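Local coordinates for protein Alp7A (Bacillus subtilis, PDB 5EC0) that binds ADP in an actin-like fold and probably polymerises into bacterial cytoskeletal filaments that help segregate a plasmid, at residues Y199-Q202 with F203-Y206; E336-S339 with V340-E344. All coordinates share one frame; numbering follows the deposited sequence.

In the fold
Both contacts are local ones, made between residues close in sequence, and contact 1 precedes contact 2 along the chain. Their centres are 21 Å apart and their nearest atoms about 12 Å, so they do not touch. Strand 355-357, an outermost strand of the five-stranded sheet, links them: Tyr199 and Gln202 of contact 1 pack on Ile356, whereas Ile338 and Thr342 of contact 2 lie on Val357 and His355. Side chains normally alternate along a strand, which is consistent with contacts on opposite faces of the sheet. Contact 1 lies away from the nucleotide site; in contact 2 the side chain of Ile338 is about 12 Å from the bound ADP and does not line the pocket.

Contact 1: residues Y199-Q202 with F203-Y206; sequences YAEQ and FKNY
Gln202 lies over one face of the Phe203 ring. Its CG stands 3.5 Å from the ring centroid and only 11° off the ring normal, a CH-pi contact, and its terminal amide continues the stack with its plane 14° from that of the ring. NE2 of the same amide sits 3.5 Å above the plane of the Tyr199 ring, over its centre. The two rings themselves meet obliquely, with Tyr199 CE2 4.1 Å from Phe203 CE2. Tyr206 approaches Gln202 O through CD1.

Glutamine suits this place because its methylenes serve the phenyl ring while its amide NE2 is paired: NE2 donates to Tyr199 O at 3.0 Å, on a lone pair and in the carbonyl plane, which fixes the rotation of the amide. CG between the backbone N and carbonyl carbon (chi1 64°) brings the chain over the ring.

The backbone coils through two successive bonds to the residue three back, Phe203 N to Ala200 O and Lys204 N to Glu201 O, both 3.1 Å. A type I beta turn from Phe203 to Tyr206 follows, and one water joins Glu201 O to Asn205 N. On the exposed side Glu201 and Lys204 run alongside each other, and NZ meets the syn lone pair of OE1 at 3.0 Å in a salt bridge.

Residues 199-206 lie in the loop between helix 185-189 and strand 207-213. Phe203, the buried residue, packs on Ile188 of that helix and on Lys323 and Leu325 of strand 322-327; Lys323 also bonds to Gln202 O and makes a cation-pi contact with Tyr206.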
ATOM      1  N   TYR A 199      15.720   1.186 -17.395  1.00 26.00           N
ATOM      2  CA  TYR A 199      15.963   1.528 -16.004  1.00 32.36           C
ATOM      3  C   TYR A 199      16.494   0.351 -15.152  1.00 34.14           C
ATOM      4  O   TYR A 199      17.280   0.550 -14.221  1.00 31.93           O
ATOM      5  CB  TYR A 199      14.661   2.078 -15.398  1.00 28.87           C
ATOM      6  CG  TYR A 199      14.765   2.551 -13.961  1.00 29.95           C
ATOM      7  CD1 TYR A 199      15.171   3.855 -13.653  1.00 28.11           C
ATOM      8  CD2 TYR A 199      14.449   1.701 -12.918  1.00 25.88           C
ATOM      9  CE1 TYR A 199      15.256   4.292 -12.325  1.00 26.64           C
ATOM     10  CE2 TYR A 199      14.528   2.122 -11.603  1.00 34.15           C
ATOM     11  CZ  TYR A 199      14.930   3.413 -11.307  1.00 35.25           C
ATOM     12  OH  TYR A 199      14.995   3.795  -9.982  1.00 39.94           O
ATOM     13  N   ALA A 200      16.067  -0.871 -15.462  1.00 27.26           N
ATOM     14  CA  ALA A 200      16.494  -2.026 -14.673  1.00 29.11           C
ATOM     15  C   ALA A 200      17.918  -2.478 -14.999  1.00 26.91           C
ATOM     16  O   ALA A 200      18.472  -3.332 -14.294  1.00 31.55           O
ATOM     17  CB  ALA A 200      15.524  -3.190 -14.870  1.00 24.46           C
ATOM     18  N   GLU A 201      18.509  -1.913 -16.056  1.00 29.90           N
ATOM     19  CA  GLU A 201      19.825  -2.361 -16.524  1.00 26.94           C
ATOM     20  C   GLU A 201      20.929  -2.009 -15.549  1.00 34.53           C
ATOM     21  O   GLU A 201      21.972  -2.663 -15.532  1.00 37.38           O
ATOM     22  CB  GLU A 201      20.166  -1.772 -17.901  1.00 31.58           C
ATOM     23  CG  GLU A 201      19.257  -2.254 -19.033  1.00 44.21           C
ATOM     24  CD  GLU A 201      19.423  -3.739 -19.337  1.00 55.44           C
ATOM     25  OE1 GLU A 201      20.581  -4.212 -19.419  1.00 55.39           O
ATOM     26  OE2 GLU A 201      18.392  -4.430 -19.493  1.00 56.36           O
ATOM     27  N   GLN A 202      20.707  -0.975 -14.738  1.00 28.50           N
ATOM     28  CA  GLN A 202      21.714  -0.551 -13.772  1.00 31.52           C
ATOM     29  C   GLN A 202      21.854  -1.596 -12.661  1.00 37.42           C
ATOM     30  O   GLN A 202      22.836  -1.577 -11.913  1.00 35.14           O
ATOM     31  CB  GLN A 202      21.366   0.819 -13.179  1.00 27.53           C
ATOM     32  CG  GLN A 202      20.054   0.842 -12.360  1.00 26.14           C
ATOM     33  CD  GLN A 202      19.649   2.266 -11.981  1.00 34.69           C
ATOM     34  OE1 GLN A 202      20.396   2.967 -11.298  1.00 36.83           O
ATOM     35  NE2 GLN A 202      18.480   2.705 -12.446  1.00 25.85           N
ATOM     36  N   PHE A 203      20.873  -2.500 -12.563  1.00 30.23           N
ATOM     37  CA  PHE A 203      20.903  -3.564 -11.552  1.00 33.28           C
ATOM     38  C   PHE A 203      21.262  -4.932 -12.160  1.00 30.47           C
ATOM     39  O   PHE A 203      21.214  -5.955 -11.478  1.00 30.59           O
ATOM     40  CB  PHE A 203      19.549  -3.651 -10.819  1.00 24.06           C
ATOM     41  CG  PHE A 203      19.070  -2.324 -10.281  1.00 32.02           C
ATOM     42  CD1 PHE A 203      19.751  -1.692  -9.244  1.00 26.45           C
ATOM     43  CD2 PHE A 203      17.943  -1.698 -10.823  1.00 30.25           C
ATOM     44  CE1 PHE A 203      19.327  -0.451  -8.747  1.00 29.30           C
ATOM     45  CE2 PHE A 203      17.497  -0.473 -10.322  1.00 34.27           C
ATOM     46  CZ  PHE A 203      18.193   0.152  -9.284  1.00 35.33           C
ATOM     47  N   LYS A 204      21.618  -4.941 -13.439  1.00 35.76           N
ATOM     48  CA  LYS A 204      21.985  -6.178 -14.137  1.00 40.32           C
ATOM     49  C   LYS A 204      23.129  -6.930 -13.455  1.00 40.52           C
ATOM     50  O   LYS A 204      23.115  -8.154 -13.386  1.00 38.95           O
ATOM     51  CB  LYS A 204      22.366  -5.863 -15.590  1.00 50.20           C
ATOM     52  CG  LYS A 204      22.814  -7.063 -16.415  1.00 58.95           C
ATOM     53  CD  LYS A 204      22.886  -6.730 -17.908  1.00 65.31           C
ATOM     54  CE  LYS A 204      21.588  -7.110 -18.626  1.00 69.52           C
ATOM     55  NZ  LYS A 204      21.645  -6.880 -20.101  1.00 71.24           N
ATOM     56  N   ASN A 205      24.114  -6.196 -12.943  1.00 40.09           N
ATOM     57  CA  ASN A 205      25.288  -6.826 -12.349  1.00 39.44           C
ATOM     58  C   ASN A 205      25.485  -6.560 -10.865  1.00 37.05           C
ATOM     59  O   ASN A 205      26.599  -6.630 -10.378  1.00 31.68           O
ATOM     60  CB  ASN A 205      26.554  -6.373 -13.082  1.00 41.17           C
ATOM     61  CG  ASN A 205      26.500  -6.654 -14.556  1.00 39.42           C
ATOM     62  OD1 ASN A 205      26.185  -7.768 -14.978  1.00 40.10           O
ATOM     63  ND2 ASN A 205      26.782  -5.636 -15.356  1.00 37.53           N
ATOM     64  N   TYR A 206      24.428  -6.240 -10.135  1.00 28.42           N
ATOM     65  CA  TYR A 206      24.600  -5.987  -8.715  1.00 28.50           C
ATOM     66  C   TYR A 206      23.488  -6.678  -7.945  1.00 40.58           C
ATOM     67  O   TYR A 206      22.318  -6.631  -8.344  1.00 40.51           O
ATOM     68  CB  TYR A 206      24.619  -4.474  -8.422  1.00 28.57           C
ATOM     69  CG  TYR A 206      25.730  -3.700  -9.119  1.00 35.37           C
ATOM     70  CD1 TYR A 206      25.577  -3.243 -10.423  1.00 39.13           C
ATOM     71  CD2 TYR A 206      26.928  -3.418  -8.467  1.00 33.09           C
ATOM     72  CE1 TYR A 206      26.597  -2.543 -11.069  1.00 37.06           C
ATOM     73  CE2 TYR A 206      27.945  -2.722  -9.101  1.00 32.74           C
ATOM     74  CZ  TYR A 206      27.771  -2.279 -10.398  1.00 44.53           C
ATOM     75  OH  TYR A 206      28.781  -1.574 -11.025  1.00 43.89           O
TER
HETATM   76  O   HOH W   1      24.356  -3.450 -13.786  1.00 26.79           O

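Contact 2: residues E336-S339 with V340-E344; sequences ESIS and VVTEE
Thr342 turns back on Ile338, one turn earlier in the alpha helix 335-346, which packs within the C-terminal part of this actin-like protein. The regular bonds from each N-H to the carbonyl four residues back set the frame: Val341 N reaches Ser337 O at 2.9 Å, and Val340 N to Glu336 O and Glu343 N to Ser339 O repeat the pattern, the last with its donor above the carbonyl plane.

Apolar packing divides the helix into two sides. Ile338 and Val341 are buried: Ile338 rests on Thr303 and Val341 on Glu304 and Ile307 of helix 292-313, while Ile338 also meets Val357 of strand 355-357. Apolar, branched Ile338 and Val341 suit this buried side. Between turns, Ile338 CG2 and Thr342 CG2 make a loose methyl contact at 4.2 Å. Val340, Ser339 and Glu343 are exposed; Val340 CG2, beside its own backbone N, comes 3.3 Å from Glu336 O.

Among the charged groups, the carboxylate of Glu336 pairs with Lys296 in a salt bridge, joining this helix to helix 292-313.

The side-chain hydrogen bond is that of Thr342, a buried hydroxyl that also bonds to Ser351 of helix 348-354. A valine here would keep the branched shape but would probably deprive Ser351 OG of that partner and remove the second hydrogen bond to Ile338 O. With chi1 at 54°, OG1 is folded back along the helix and donates to Ile338 O at 2.7 Å, while Thr342 N reaches the same oxygen at 3.0 Å from the opposite face of its carbonyl plane.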
ATOM      1  N   GLU A 336      14.970  13.024  -0.157  1.00 35.28           N
ATOM      2  CA  GLU A 336      15.982  14.049   0.017  1.00 39.19           C
ATOM      3  C   GLU A 336      16.988  13.656   1.117  1.00 48.56           C
ATOM      4  O   GLU A 336      18.208  13.794   0.944  1.00 47.76           O
ATOM      5  CB  GLU A 336      15.308  15.386   0.340  1.00 37.66           C
ATOM      6  CG  GLU A 336      16.250  16.546   0.637  1.00 46.50           C
ATOM      7  CD  GLU A 336      15.511  17.768   1.199  1.00 57.32           C
ATOM      8  OE1 GLU A 336      14.281  17.687   1.415  1.00 66.69           O
ATOM      9  OE2 GLU A 336      16.156  18.809   1.426  1.00 52.27           O
ATOM     10  N   SER A 337      16.463  13.164   2.234  1.00 33.09           N
ATOM     11  CA  SER A 337      17.265  12.788   3.393  1.00 35.94           C
ATOM     12  C   SER A 337      18.225  11.661   3.056  1.00 39.22           C
ATOM     13  O   SER A 337      19.351  11.605   3.546  1.00 39.19           O
ATOM     14  CB  SER A 337      16.358  12.352   4.548  1.00 35.11           C
ATOM     15  OG  SER A 337      15.650  13.454   5.085  1.00 47.14           O
ATOM     16  N   ILE A 338      17.747  10.749   2.224  1.00 41.77           N
ATOM     17  CA  ILE A 338      18.523   9.598   1.828  1.00 39.68           C
ATOM     18  C   ILE A 338      19.706  10.052   0.981  1.00 42.43           C
ATOM     19  O   ILE A 338      20.831   9.569   1.150  1.00 37.33           O
ATOM     20  CB  ILE A 338      17.651   8.601   1.080  1.00 27.65           C
ATOM     21  CG1 ILE A 338      16.677   7.958   2.071  1.00 30.51           C
ATOM     22  CG2 ILE A 338      18.507   7.561   0.371  1.00 34.43           C
ATOM     23  CD1 ILE A 338      15.495   7.229   1.431  1.00 27.94           C
ATOM     24  N   SER A 339      19.462  11.007   0.098  1.00 32.28           N
ATOM     25  CA  SER A 339      20.532  11.529  -0.741  1.00 36.86           C
ATOM     26  C   SER A 339      21.610  12.217   0.101  1.00 38.16           C
ATOM     27  O   SER A 339      22.790  12.008  -0.124  1.00 39.00           O
ATOM     28  CB  SER A 339      19.968  12.492  -1.779  1.00 46.11           C
ATOM     29  OG  SER A 339      21.018  13.125  -2.480  1.00 57.63           O
ATOM     30  N   VAL A 340      21.197  13.000   1.096  1.00 37.17           N
ATOM     31  CA  VAL A 340      22.126  13.709   1.967  1.00 42.06           C
ATOM     32  C   VAL A 340      22.928  12.748   2.845  1.00 49.78           C
ATOM     33  O   VAL A 340      24.159  12.843   2.943  1.00 46.38           O
ATOM     34  CB  VAL A 340      21.389  14.710   2.897  1.00 41.06           C
ATOM     35  CG1 VAL A 340      22.384  15.387   3.850  1.00 42.92           C
ATOM     36  CG2 VAL A 340      20.620  15.751   2.084  1.00 41.23           C
ATOM     37  N   VAL A 341      22.220  11.829   3.494  1.00 45.62           N
ATOM     38  CA  VAL A 341      22.852  10.917   4.430  1.00 40.21           C
ATOM     39  C   VAL A 341      23.820   9.964   3.723  1.00 43.50           C
ATOM     40  O   VAL A 341      24.932   9.736   4.215  1.00 46.92           O
ATOM     41  CB  VAL A 341      21.800  10.102   5.232  1.00 35.35           C
ATOM     42  CG1 VAL A 341      22.416   8.830   5.803  1.00 35.32           C
ATOM     43  CG2 VAL A 341      21.180  10.968   6.352  1.00 36.23           C
ATOM     44  N   THR A 342      23.424   9.421   2.571  1.00 35.90           N
ATOM     45  CA  THR A 342      24.287   8.453   1.900  1.00 44.23           C
ATOM     46  C   THR A 342      25.534   9.147   1.347  1.00 47.70           C
ATOM     47  O   THR A 342      26.619   8.561   1.305  1.00 48.38           O
ATOM     48  CB  THR A 342      23.542   7.677   0.779  1.00 34.22           C
ATOM     49  OG1 THR A 342      22.930   8.587  -0.140  1.00 43.32           O
ATOM     50  CG2 THR A 342      22.471   6.806   1.391  1.00 31.93           C
ATOM     51  N   GLU A 343      25.391  10.411   0.967  1.00 49.29           N
ATOM     52  CA  GLU A 343      26.536  11.163   0.496  1.00 48.02           C
ATOM     53  C   GLU A 343      27.523  11.426   1.625  1.00 50.31           C
ATOM     54  O   GLU A 343      28.731  11.357   1.411  1.00 58.67           O
ATOM     55  CB  GLU A 343      26.108  12.479  -0.133  1.00 50.53           C
ATOM     56  CG  GLU A 343      27.283  13.181  -0.793  1.00 62.66           C
ATOM     57  CD  GLU A 343      26.938  14.553  -1.304  1.00 70.96           C
ATOM     58  OE1 GLU A 343      26.114  14.645  -2.236  1.00 70.69           O
ATOM     59  OE2 GLU A 343      27.505  15.538  -0.782  1.00 81.66           O
ATOM     60  N   GLU A 344      27.017  11.721   2.823  1.00 47.99           N
ATOM     61  CA  GLU A 344      27.888  11.959   3.988  1.00 51.10           C
ATOM     62  C   GLU A 344      28.619  10.691   4.399  1.00 51.33           C
ATOM     63  O   GLU A 344      29.744  10.732   4.882  1.00 56.44           O
ATOM     64  CB  GLU A 344      27.092  12.474   5.195  1.00 46.47           C
ATOM     65  CG  GLU A 344      26.594  13.907   5.110  1.00 50.07           C
ATOM     66  CD  GLU A 344      25.775  14.302   6.338  1.00 54.83           C
ATOM     67  OE1 GLU A 344      25.295  13.391   7.053  1.00 57.03           O
ATOM     68  OE2 GLU A 344      25.621  15.515   6.598  1.00 48.86           O
TER